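Long-range contacts in threonine synthase (Brucella melitensis bv. 1, PDB 4F4F), which probably catalyses, with pyridoxal 5'-phosphate as cofactor, the conversion of O-phospho-L-homoserine and water to L-threonine and phosphate, the last step of threonine biosynthesis: residues L18-D22 with F67-I72; D22-A26 with L124-M128; V59-L64 with V236-T241; L96-D100 with K383-L387; H110-L114 with L434-L438. All blocks are in the same frame, centred on the assembly; numbering follows the deposited sequence.

Contact 1. Residues L18-D22 with F67-I72; sequences LGFSD and FTGGEI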
# COMPACT_ATOMS: atom_id res chain seq x y z
N LEU A 18 -18.82 12.25 -0.51
CA LEU A 18 -19.00 11.46 0.71
C LEU A 18 -18.21 12.01 1.92
O LEU A 18 -17.17 12.63 1.75
CB LEU A 18 -18.57 10.01 0.45
CG LEU A 18 -19.34 9.16 -0.58
CD1 LEU A 18 -18.65 7.80 -0.69
CD2 LEU A 18 -20.80 9.03 -0.22
N GLY A 19 -18.70 11.72 3.12
CA GLY A 19 -17.90 11.88 4.32
C GLY A 19 -16.85 10.76 4.43
O GLY A 19 -16.83 9.80 3.64
N PHE A 20 -15.95 10.90 5.40
CA PHE A 20 -14.90 9.90 5.60
C PHE A 20 -15.41 8.47 5.75
O PHE A 20 -14.93 7.58 5.08
CB PHE A 20 -14.07 10.23 6.85
CG PHE A 20 -13.03 9.19 7.15
CD1 PHE A 20 -11.93 9.05 6.31
CD2 PHE A 20 -13.18 8.33 8.21
CE1 PHE A 20 -10.98 8.09 6.56
CE2 PHE A 20 -12.23 7.36 8.46
CZ PHE A 20 -11.13 7.24 7.62
N SER A 21 -16.37 8.24 6.66
CA SER A 21 -16.81 6.91 6.96
C SER A 21 -17.36 6.23 5.73
O SER A 21 -17.01 5.09 5.42
CB SER A 21 -17.87 6.94 8.05
OG SER A 21 -17.27 7.36 9.25
N ASP A 22 -18.20 6.94 5.00
CA ASP A 22 -18.75 6.41 3.77
C ASP A 22 -17.66 6.18 2.74
O ASP A 22 -17.68 5.15 2.08
CB ASP A 22 -19.82 7.36 3.21
CG ASP A 22 -21.11 7.25 3.96
OD1 ASP A 22 -21.37 6.15 4.45
OD2 ASP A 22 -21.85 8.24 4.08
N PHE A 67 -8.47 14.29 8.27
CA PHE A 67 -9.09 13.48 7.24
C PHE A 67 -10.38 12.76 7.64
O PHE A 67 -11.19 12.41 6.76
CB PHE A 67 -8.09 12.44 6.68
CG PHE A 67 -6.97 13.04 5.88
CD1 PHE A 67 -7.19 13.49 4.60
CD2 PHE A 67 -5.70 13.15 6.41
CE1 PHE A 67 -6.17 14.04 3.85
CE2 PHE A 67 -4.65 13.71 5.68
CZ PHE A 67 -4.88 14.14 4.38
N THR A 68 -10.57 12.53 8.95
CA THR A 68 -11.73 11.81 9.46
C THR A 68 -12.98 12.64 9.69
O THR A 68 -14.04 12.09 10.02
CB THR A 68 -11.41 11.06 10.76
OG1 THR A 68 -11.16 11.99 11.81
CG2 THR A 68 -10.18 10.17 10.56
N GLY A 69 -12.86 13.96 9.52
CA GLY A 69 -14.01 14.86 9.44
C GLY A 69 -14.84 14.89 10.71
O GLY A 69 -16.06 15.08 10.66
N GLY A 70 -14.20 14.63 11.84
CA GLY A 70 -14.91 14.56 13.10
C GLY A 70 -15.80 13.34 13.31
O GLY A 70 -16.56 13.31 14.27
N GLU A 71 -15.68 12.32 12.47
CA GLU A 71 -16.60 11.19 12.55
C GLU A 71 -16.12 10.14 13.52
O GLU A 71 -16.87 9.26 13.90
CB GLU A 71 -16.79 10.58 11.17
CG GLU A 71 -17.32 11.61 10.20
CD GLU A 71 -17.61 11.03 8.85
OE1 GLU A 71 -17.40 9.83 8.63
OE2 GLU A 71 -18.03 11.80 7.99
N ILE A 72 -14.85 10.20 13.92
CA ILE A 72 -14.35 9.27 14.92
C ILE A 72 -13.90 10.10 16.12
O ILE A 72 -12.94 10.85 16.02
CB ILE A 72 -13.20 8.39 14.40
CG1 ILE A 72 -13.55 7.70 13.08
CG2 ILE A 72 -12.85 7.31 15.40
CD1 ILE A 72 -12.39 6.88 12.51
O HOH W 1 -19.36 9.41 5.99

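Contact 2. Residues D22-A26 with L124-M128; sequences DALLA and LARMM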
# COMPACT_ATOMS: atom_id res chain seq x y z
N ASP A 22 -18.20 6.94 5.00
CA ASP A 22 -18.75 6.41 3.77
C ASP A 22 -17.66 6.18 2.74
O ASP A 22 -17.68 5.15 2.08
CB ASP A 22 -19.82 7.36 3.21
CG ASP A 22 -21.11 7.25 3.96
OD1 ASP A 22 -21.37 6.15 4.45
OD2 ASP A 22 -21.85 8.24 4.08
N ALA A 23 -16.72 7.12 2.60
CA ALA A 23 -15.64 6.92 1.65
C ALA A 23 -14.87 5.65 2.01
O ALA A 23 -14.45 4.92 1.11
CB ALA A 23 -14.71 8.11 1.59
N LEU A 24 -14.72 5.39 3.31
CA LEU A 24 -14.02 4.20 3.78
C LEU A 24 -14.76 2.92 3.36
O LEU A 24 -14.13 1.95 3.01
CB LEU A 24 -13.85 4.23 5.31
CG LEU A 24 -13.09 3.06 5.96
CD1 LEU A 24 -12.48 3.44 7.30
CD2 LEU A 24 -14.01 1.86 6.14
N LEU A 25 -16.08 2.92 3.41
CA LEU A 25 -16.88 1.73 3.10
C LEU A 25 -17.22 1.63 1.62
O LEU A 25 -17.35 0.53 1.07
CB LEU A 25 -18.18 1.77 3.88
CG LEU A 25 -18.05 1.63 5.39
CD1 LEU A 25 -19.41 1.83 6.03
CD2 LEU A 25 -17.46 0.27 5.77
N ALA A 26 -17.43 2.79 0.98
CA ALA A 26 -17.73 2.81 -0.44
C ALA A 26 -16.59 2.14 -1.25
O ALA A 26 -16.88 1.37 -2.17
CB ALA A 26 -17.98 4.24 -0.91
N LEU A 124 -6.51 0.65 8.94
CA LEU A 124 -7.72 0.46 8.11
C LEU A 124 -8.67 -0.57 8.73
O LEU A 124 -9.88 -0.33 8.81
CB LEU A 124 -7.37 -0.02 6.68
CG LEU A 124 -8.55 -0.44 5.78
CD1 LEU A 124 -9.48 0.78 5.67
CD2 LEU A 124 -8.15 -0.87 4.38
N ALA A 125 -8.16 -1.71 9.16
CA ALA A 125 -9.05 -2.76 9.70
C ALA A 125 -9.76 -2.28 10.98
O ALA A 125 -10.96 -2.56 11.17
CB ALA A 125 -8.31 -4.08 9.91
N ARG A 126 -9.06 -1.48 11.80
CA ARG A 126 -9.63 -0.93 13.03
C ARG A 126 -10.59 0.22 12.78
O ARG A 126 -11.62 0.31 13.43
CB ARG A 126 -8.52 -0.52 14.02
CG ARG A 126 -7.74 -1.71 14.54
CD ARG A 126 -6.55 -1.40 15.42
NE ARG A 126 -6.01 -2.60 16.08
CZ ARG A 126 -5.16 -3.46 15.49
NH1 ARG A 126 -4.75 -3.28 14.23
NH2 ARG A 126 -4.72 -4.50 16.15
N MET A 127 -10.27 1.08 11.83
CA MET A 127 -11.18 2.16 11.46
C MET A 127 -12.47 1.57 10.92
O MET A 127 -13.56 2.00 11.26
CB MET A 127 -10.54 3.09 10.40
CG MET A 127 -9.36 3.86 10.95
SD MET A 127 -8.83 5.20 9.89
CE MET A 127 -8.31 4.35 8.38
N MET A 128 -12.34 0.56 10.05
CA MET A 128 -13.49 -0.09 9.46
C MET A 128 -14.33 -0.77 10.55
O MET A 128 -15.54 -0.69 10.52
CB MET A 128 -13.09 -1.10 8.39
CG MET A 128 -14.29 -1.73 7.69
SD MET A 128 -13.84 -2.90 6.37
CE MET A 128 -12.71 -1.92 5.37

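Contact 3. Residues V59-L64 with V236-T241; sequences VALAVL and VVYYFT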
# COMPACT_ATOMS: atom_id res chain seq x y z
N VAL A 59 2.20 11.74 16.06
CA VAL A 59 2.27 12.39 14.78
C VAL A 59 1.12 11.91 13.89
O VAL A 59 0.50 12.70 13.19
CB VAL A 59 3.63 12.15 14.09
CG1 VAL A 59 3.64 12.67 12.65
CG2 VAL A 59 4.76 12.83 14.89
N ALA A 60 0.86 10.62 13.94
CA ALA A 60 -0.25 10.01 13.21
C ALA A 60 -1.60 10.66 13.58
O ALA A 60 -2.39 11.00 12.73
CB ALA A 60 -0.28 8.50 13.47
N LEU A 61 -1.82 10.91 14.85
CA LEU A 61 -3.07 11.54 15.27
C LEU A 61 -3.17 12.96 14.73
O LEU A 61 -4.22 13.37 14.22
CB LEU A 61 -3.20 11.49 16.78
CG LEU A 61 -3.44 10.11 17.40
CD1 LEU A 61 -3.21 10.18 18.90
CD2 LEU A 61 -4.83 9.61 17.08
N ALA A 62 -2.07 13.71 14.79
CA ALA A 62 -2.02 15.07 14.26
C ALA A 62 -2.30 15.07 12.76
O ALA A 62 -3.13 15.87 12.29
CB ALA A 62 -0.69 15.76 14.58
N VAL A 63 -1.66 14.17 12.02
CA VAL A 63 -1.67 14.20 10.54
C VAL A 63 -2.98 13.63 9.97
O VAL A 63 -3.55 14.14 9.00
CB VAL A 63 -0.35 13.50 10.04
CG1 VAL A 63 -0.37 13.03 8.61
CG2 VAL A 63 0.82 14.46 10.32
N LEU A 64 -3.50 12.58 10.60
CA LEU A 64 -4.67 11.88 10.11
C LEU A 64 -6.03 12.41 10.58
O LEU A 64 -7.02 12.29 9.84
CB LEU A 64 -4.57 10.37 10.44
CG LEU A 64 -3.35 9.67 9.87
CD1 LEU A 64 -3.37 8.20 10.20
CD2 LEU A 64 -3.17 9.89 8.35
N VAL A 236 0.61 8.52 4.71
CA VAL A 236 1.03 9.92 4.80
C VAL A 236 1.94 10.13 6.03
O VAL A 236 2.91 10.89 5.98
CB VAL A 236 -0.19 10.85 4.87
CG1 VAL A 236 0.25 12.32 5.04
CG2 VAL A 236 -1.06 10.70 3.63
N VAL A 237 1.67 9.39 7.10
CA VAL A 237 2.29 9.62 8.37
C VAL A 237 3.81 9.48 8.30
O VAL A 237 4.54 10.32 8.82
CB VAL A 237 1.70 8.71 9.47
CG1 VAL A 237 2.41 8.97 10.79
CG2 VAL A 237 0.18 8.98 9.64
N TYR A 238 4.31 8.40 7.70
CA TYR A 238 5.73 8.13 7.81
C TYR A 238 6.58 9.11 6.97
O TYR A 238 7.77 9.28 7.23
CB TYR A 238 6.10 6.69 7.58
CG TYR A 238 5.57 6.07 6.34
CD1 TYR A 238 6.09 6.41 5.11
CD2 TYR A 238 4.64 5.06 6.40
CE1 TYR A 238 5.60 5.81 3.94
CE2 TYR A 238 4.17 4.45 5.25
CZ TYR A 238 4.65 4.84 4.04
OH TYR A 238 4.17 4.19 2.89
N TYR A 239 5.95 9.78 6.02
CA TYR A 239 6.64 10.89 5.35
C TYR A 239 6.89 12.03 6.33
O TYR A 239 8.01 12.53 6.42
CB TYR A 239 5.86 11.39 4.15
CG TYR A 239 5.84 10.39 3.05
CD1 TYR A 239 6.85 10.36 2.11
CD2 TYR A 239 4.80 9.48 2.94
CE1 TYR A 239 6.82 9.43 1.09
CE2 TYR A 239 4.79 8.51 1.95
CZ TYR A 239 5.81 8.53 1.01
OH TYR A 239 5.78 7.64 -0.01
N PHE A 240 5.89 12.38 7.13
CA PHE A 240 6.11 13.32 8.22
C PHE A 240 7.16 12.88 9.25
O PHE A 240 8.05 13.65 9.61
CB PHE A 240 4.79 13.64 8.95
CG PHE A 240 3.92 14.66 8.21
CD1 PHE A 240 3.08 14.27 7.17
CD2 PHE A 240 3.93 15.98 8.59
CE1 PHE A 240 2.27 15.19 6.53
CE2 PHE A 240 3.15 16.91 7.92
CZ PHE A 240 2.31 16.52 6.91
N THR A 241 7.04 11.66 9.75
CA THR A 241 7.94 11.23 10.84
C THR A 241 9.41 11.16 10.34
O THR A 241 10.33 11.61 11.04
CB THR A 241 7.47 9.94 11.51
OG1 THR A 241 7.46 8.85 10.56
CG2 THR A 241 6.06 10.15 12.16

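Contact 4. Residues L96-D100 with K383-L387; sequences LVQTD and KDGYL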
# COMPACT_ATOMS: atom_id res chain seq x y z
N LEU A 96 14.54 5.09 10.67
CA LEU A 96 15.59 5.32 9.65
C LEU A 96 16.87 4.55 10.00
O LEU A 96 17.24 4.44 11.16
CB LEU A 96 15.89 6.81 9.52
CG LEU A 96 14.79 7.71 8.97
CD1 LEU A 96 15.13 9.20 9.24
CD2 LEU A 96 14.53 7.47 7.49
N VAL A 97 17.56 4.05 8.96
CA VAL A 97 18.91 3.53 9.08
C VAL A 97 19.73 4.27 8.02
O VAL A 97 19.36 4.27 6.86
CB VAL A 97 18.94 2.00 8.83
CG1 VAL A 97 20.41 1.49 8.78
CG2 VAL A 97 18.16 1.29 9.93
N GLN A 98 20.77 4.98 8.44
CA GLN A 98 21.60 5.74 7.50
C GLN A 98 22.44 4.80 6.66
O GLN A 98 23.08 3.91 7.22
CB GLN A 98 22.52 6.68 8.24
CG GLN A 98 23.26 7.64 7.33
CD GLN A 98 23.93 8.76 8.10
OE1 GLN A 98 23.97 8.73 9.36
NE2 GLN A 98 24.46 9.74 7.38
N THR A 99 22.50 5.04 5.34
CA THR A 99 23.29 4.17 4.43
C THR A 99 24.43 4.87 3.67
O THR A 99 25.25 4.21 3.05
CB THR A 99 22.37 3.44 3.42
OG1 THR A 99 21.46 4.38 2.83
CG2 THR A 99 21.56 2.34 4.10
N ASP A 100 24.44 6.20 3.70
CA ASP A 100 25.50 7.00 3.16
C ASP A 100 25.38 8.38 3.83
O ASP A 100 24.43 8.65 4.59
CB ASP A 100 25.36 7.09 1.63
CG ASP A 100 26.66 7.47 0.93
OD1 ASP A 100 27.63 7.89 1.58
OD2 ASP A 100 26.66 7.35 -0.30
N LYS A 383 29.38 -2.65 1.32
CA LYS A 383 29.87 -1.34 1.73
C LYS A 383 29.35 -0.94 3.10
O LYS A 383 30.08 -0.31 3.84
CB LYS A 383 29.55 -0.27 0.71
CG LYS A 383 30.22 -0.51 -0.64
CD LYS A 383 31.73 -0.50 -0.56
CE LYS A 383 32.40 -0.70 -1.92
NZ LYS A 383 31.98 0.34 -2.91
N ASP A 384 28.11 -1.29 3.44
CA ASP A 384 27.51 -0.86 4.71
C ASP A 384 27.21 -1.96 5.73
O ASP A 384 26.88 -1.65 6.85
CB ASP A 384 26.19 -0.12 4.43
CG ASP A 384 26.37 1.25 3.84
OD1 ASP A 384 27.52 1.76 3.74
OD2 ASP A 384 25.31 1.86 3.50
N GLY A 385 27.26 -3.23 5.35
CA GLY A 385 26.81 -4.28 6.25
C GLY A 385 25.29 -4.38 6.33
O GLY A 385 24.77 -5.05 7.20
N TYR A 386 24.59 -3.70 5.42
CA TYR A 386 23.16 -3.59 5.42
C TYR A 386 22.49 -4.42 4.32
O TYR A 386 22.84 -4.33 3.15
CB TYR A 386 22.73 -2.10 5.32
CG TYR A 386 21.26 -1.91 5.50
CD1 TYR A 386 20.69 -1.86 6.76
CD2 TYR A 386 20.41 -1.81 4.40
CE1 TYR A 386 19.32 -1.72 6.94
CE2 TYR A 386 19.03 -1.71 4.58
CZ TYR A 386 18.50 -1.65 5.86
OH TYR A 386 17.13 -1.53 6.03
N LEU A 387 21.52 -5.24 4.72
CA LEU A 387 20.91 -6.21 3.82
C LEU A 387 19.54 -5.72 3.34
O LEU A 387 18.62 -5.56 4.14
CB LEU A 387 20.74 -7.54 4.54
CG LEU A 387 20.28 -8.68 3.64
CD1 LEU A 387 21.29 -9.00 2.53
CD2 LEU A 387 20.00 -9.89 4.52

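Contact 5. Residues H110-L114 with L434-L438; sequences HGPTL and LPAWL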
# COMPACT_ATOMS: atom_id res chain seq x y z
N HIS A 110 8.76 -3.48 10.09
CA HIS A 110 8.71 -3.95 11.48
C HIS A 110 7.35 -4.39 11.97
O HIS A 110 7.18 -4.75 13.15
CB HIS A 110 9.33 -2.91 12.39
CG HIS A 110 10.80 -2.71 12.12
ND1 HIS A 110 11.74 -3.49 12.66
CD2 HIS A 110 11.45 -1.81 11.29
CE1 HIS A 110 12.94 -3.11 12.21
NE2 HIS A 110 12.76 -2.06 11.39
N GLY A 111 6.36 -4.37 11.08
CA GLY A 111 5.01 -4.79 11.43
C GLY A 111 4.82 -6.29 11.27
O GLY A 111 5.77 -6.99 10.90
N PRO A 112 3.59 -6.77 11.52
CA PRO A 112 3.30 -8.20 11.69
C PRO A 112 3.62 -9.07 10.51
O PRO A 112 3.78 -10.27 10.72
CB PRO A 112 1.78 -8.22 11.95
CG PRO A 112 1.49 -6.89 12.49
CD PRO A 112 2.41 -5.95 11.80
N THR A 113 3.70 -8.52 9.29
CA THR A 113 4.05 -9.35 8.13
C THR A 113 5.32 -8.91 7.42
O THR A 113 5.57 -9.30 6.27
CB THR A 113 2.89 -9.50 7.08
OG1 THR A 113 2.65 -8.27 6.39
CG2 THR A 113 1.62 -10.04 7.74
N LEU A 114 6.13 -8.10 8.11
CA LEU A 114 7.43 -7.68 7.60
C LEU A 114 7.34 -6.95 6.27
O LEU A 114 8.24 -7.05 5.44
CB LEU A 114 8.36 -8.89 7.47
CG LEU A 114 8.43 -9.82 8.70
CD1 LEU A 114 9.46 -10.92 8.45
CD2 LEU A 114 8.73 -9.04 9.96
N LEU A 434 14.82 -14.39 9.83
CA LEU A 434 13.60 -13.77 10.36
C LEU A 434 13.91 -13.05 11.65
O LEU A 434 14.83 -13.44 12.36
CB LEU A 434 12.54 -14.84 10.62
CG LEU A 434 11.90 -15.50 9.40
CD1 LEU A 434 11.35 -16.88 9.77
CD2 LEU A 434 10.80 -14.61 8.83
N PRO A 435 13.15 -12.00 11.97
CA PRO A 435 13.25 -11.42 13.31
C PRO A 435 12.99 -12.49 14.38
O PRO A 435 12.27 -13.46 14.14
CB PRO A 435 12.13 -10.37 13.34
CG PRO A 435 11.74 -10.18 11.93
CD PRO A 435 12.05 -11.42 11.19
N ALA A 436 13.57 -12.29 15.56
CA ALA A 436 13.50 -13.25 16.66
C ALA A 436 12.06 -13.58 17.06
O ALA A 436 11.75 -14.73 17.32
CB ALA A 436 14.28 -12.74 17.87
N TRP A 437 11.18 -12.58 17.09
CA TRP A 437 9.79 -12.81 17.53
C TRP A 437 9.04 -13.68 16.53
O TRP A 437 8.04 -14.30 16.87
CB TRP A 437 9.08 -11.49 17.82
CG TRP A 437 8.90 -10.66 16.59
CD1 TRP A 437 9.75 -9.69 16.07
CD2 TRP A 437 7.79 -10.74 15.66
NE1 TRP A 437 9.26 -9.18 14.92
CE2 TRP A 437 8.08 -9.77 14.60
CE3 TRP A 437 6.62 -11.51 15.59
CZ2 TRP A 437 7.22 -9.57 13.54
CZ3 TRP A 437 5.76 -11.30 14.51
CH2 TRP A 437 6.06 -10.35 13.51
N LEU A 438 9.56 -13.79 15.30
CA LEU A 438 8.96 -14.63 14.28
C LEU A 438 9.80 -15.89 14.02
O LEU A 438 9.53 -16.67 13.09
CB LEU A 438 8.81 -13.79 13.01
CG LEU A 438 7.63 -13.96 12.06
CD1 LEU A 438 6.31 -14.21 12.78
CD2 LEU A 438 7.57 -12.72 11.17
O HOH W 2 9.45 -7.08 13.23

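Contact 1. Residues L18-D22 with F67-I72
Phe20, at the start of helix 20-26, lays its ring against Phe67, Thr68 and Ile72, while Ser21 beside it holds the carboxylate of Glu71. From CB outward the phenylalanine meets the loop atom by atom. Its CB lies 3.7 Å from Thr68 O, and CD1 comes obliquely to 3.5 Å from Phe67 O. Thr68 CA stands over one ring face, 4.2 Å from the centroid and 28° off the normal, a CH-pi contact. Farther out, CE2 is 4.1 Å from both Thr68 CG2 and Ile72 CD1. The last atom, CZ, packs on Met127 of helix 117-134. Glu71 closes a type I' beta turn that begins at Thr68, with Gly69 and Gly70, both of positive phi, at its corners; Glu71 N donates to Thr68 O. From this turn, within the N-terminal region of the threonine synthase family, the glutamate reaches the N-terminal end of the helix, next to the N-cap residue Gly19. Its chain is extended beyond CG (chi2 -176°), which carries OE1 to two donors of one residue. Ser21 N approaches at 2.7 Å on the syn side, 25° out of the carboxylate plane; Ser21 OG comes in nearly along the C-O axis at a short 2.5 Å. A negative charge here probably gains from the helix dipole. Water 1 accepts from Asp22 N and donates weakly to Glu71 OE1. Asp22 OD1 is in a salt bridge with Arg135, and Thr68 OG1 is hydrogen-bonded to Thr65 O.

Contact 2. Residues D22-A26 with L124-M128
Leu24 drives its branched end against the backbone and first side-chain carbons of Met127 and Met128, and this is the tight part of the contact. CD1 lies 3.7 Å from Met127 CB and 4.0 Å from Met128 N, while CD2 is 3.8 Å from Met128 CB. The two methyls therefore bear on neighbouring residues of one helical turn. Chi1 of -178° sets CG opposite the backbone N and points the leucine at helix 117-134. Met128 offers more of its length than Met127: CB, CG and the CE methyl, folded back at chi3 (-52°), all stand near Leu24 CD2. On another flank Leu124 CD1 approaches Leu24 CG at 4.3 Å. The looser side belongs to Leu25, partly exposed, whose CD2 comes no nearer than 4.2 Å to Met128 CG. The segment axes stay 11.0 Å apart and cross at -113°, so Leu24 alone does most of the bridging. Leu24 O is held separately by Asn228 ND2. The arrangement docks a short helix of the N-terminal region on helix 117-134 of the enzyme core. That longer helix opens with Lys117, the predicted cofactor-bearing lysine, not joined to the cofactor in this structure; a lysine so placed at the start of a core helix is a trait of fold type II pyridoxal-phosphate enzymes.

Contact 3. Residues V59-L64 with V236-T241
Val237 of helix 236-245 enters helix 56-64 as a knob in the hole formed by Val59, Ala60, Val63 and Leu64. Its two methyls are split between partners: CG1 faces Ala60, 3.8 Å from CB, whereas CG2 presses on Leu64, 3.6 Å from CG and nearly as close to both of that leucine's methyls. The side chains of Leu64 and Val237 meet at about a right angle. This single knob joins two helices whose segments cross steeply, at 119° with axes 9.3 Å apart, and so links the N-terminal region to the pyridoxal-phosphate-dependent enzyme region. Val63 is set obliquely to its neighbours and uses both branches. CG2 lies over the centre of the Phe240 ring, 3.8 Å from the centroid and 11° off the normal, a nearly upright CH-pi contact; CG1, opposite the backbone N (chi1 161°), turns to Val236 CG1 at 3.7 Å. At the other end, Val59 CG1 touches Thr241 CG2, 3.5 Å away, and, less closely, Phe240 CB. Val236 and Phe240 also pack on helix 263-274, while Ala60 touches Val81 of helix 74-86.

Contact 4. Residues L96-D100 with K383-L387
Tyr386 OH is hydrogen-bonded to Glu107 OE2, while the ring behind it packs on Val97 and Thr99 of strand 96-100. The tyrosine thus spans from this strand, an outermost one of the mixed sheet, to its antiparallel neighbour 103-107. Val97 keeps backbone hydrogen bonds to Val105 on that neighbour, and at the end of the strand Thr99 and Asp100 together face Glu103 in a classic beta bulge. Gln98 NE2 bridges over Thr99, donating to Asp100 O at 3.0 Å (N-H...O 150°); the partner lies close to the amide plane of Gln98, but the donor stands 38° above the carbonyl plane of Asp100. Thr99 OG1 is bonded to Glu103 OE2. The CB and CG2 of the threonine lie by Asp384 and Tyr386, at the end of helix 370-384. Asp384 OD2 is modelled only 2.4 Å from Thr99 O, a doubtful separation on which little can rest. Gly385, with positive phi, takes the chain out of the helix, and Tyr386 follows with its side chain directed at the strand. With chi1 at -172° its CG lies opposite the backbone N, and the ring is brought against Thr99 and Val97. Both approach it obliquely and from the same side of the ring: Thr99 CG2 is 4.3 Å from CD2, and Val97 CG1 comes toward CD1 and CE1. The surface here also touches a crystal neighbour. The closest apolar approach is Val97 CG1 to Tyr386 CE1, at 3.9 Å.

Contact 5. Residues H110-L114 with L434-L438
The indole of Trp437 turns an edge to the turn 111-114, with carbonyls near its plane. Pro112 O lies 3.6 Å from CH2, and Gly111 O is near CZ2. At the pyrrole end NE1 donates to water 2 at 2.7 Å, and that water, also in the ring plane, donates to His110 O at 3.3 Å. Over one face sits Leu438 CB, offset toward the rim, and Arg89 makes a cation-pi contact with the ring. Chi1 of 65° places CG between the backbone N and the carbonyl carbon, sending the indole alongside Leu114; the two side chains slide past each other in opposite directions. Leu114 ends the type I beta turn from Gly111, closed by its own N bonding to Gly111 O. Its methyls divide the work. CD2 meets the ring atom Pro435 CG at 3.8 Å and, obliquely to the indole, Trp437 CZ2 at 3.9 Å; CD1 faces Leu438 CD2 at 3.8 Å and Leu434 CD2 at 3.9 Å. Toward Leu438 the leucine stands tip to tip. The 434-438 segment carries a short 3-10 stretch, 436-438, in the C-terminal region of the family, and the turn precedes helix 117-134; the Leu114 side chain is about 9 Å from the bound cofactor. Pro112 O has its conventional hydrogen bond from Gln181 NE2. The chemistry implies that Leu114 is packed by apolar side chains, with the polar link between the segments made through water 2; the carbonyl oxygens at the indole's C-H edge probably suit its weakly positive character.

Overall arrangement
Contacts 1 and 2 share Asp22 and helix 20-26, with centres 9 Å apart; Leu18 of one touches Ala26 of the other. Contact 1 stays within the N-terminal region, whereas contacts 2 and 3, about 18 Å apart between centres, join that region to the pyridoxal-phosphate-dependent enzyme region through helices 117-134 and 236-245. Contacts 4 and 5 follow contact 1 along the chain and tie strand 96-100 of the mixed sheet and the loop before helix 117-134 to much later segments; their centres are about 19 Å apart. Contact 4 lies about 40 Å from contact 1, centre to centre, across the chain's centre. Segments of contacts 2 to 5 interleave, so distant parts of the sequence are brought together.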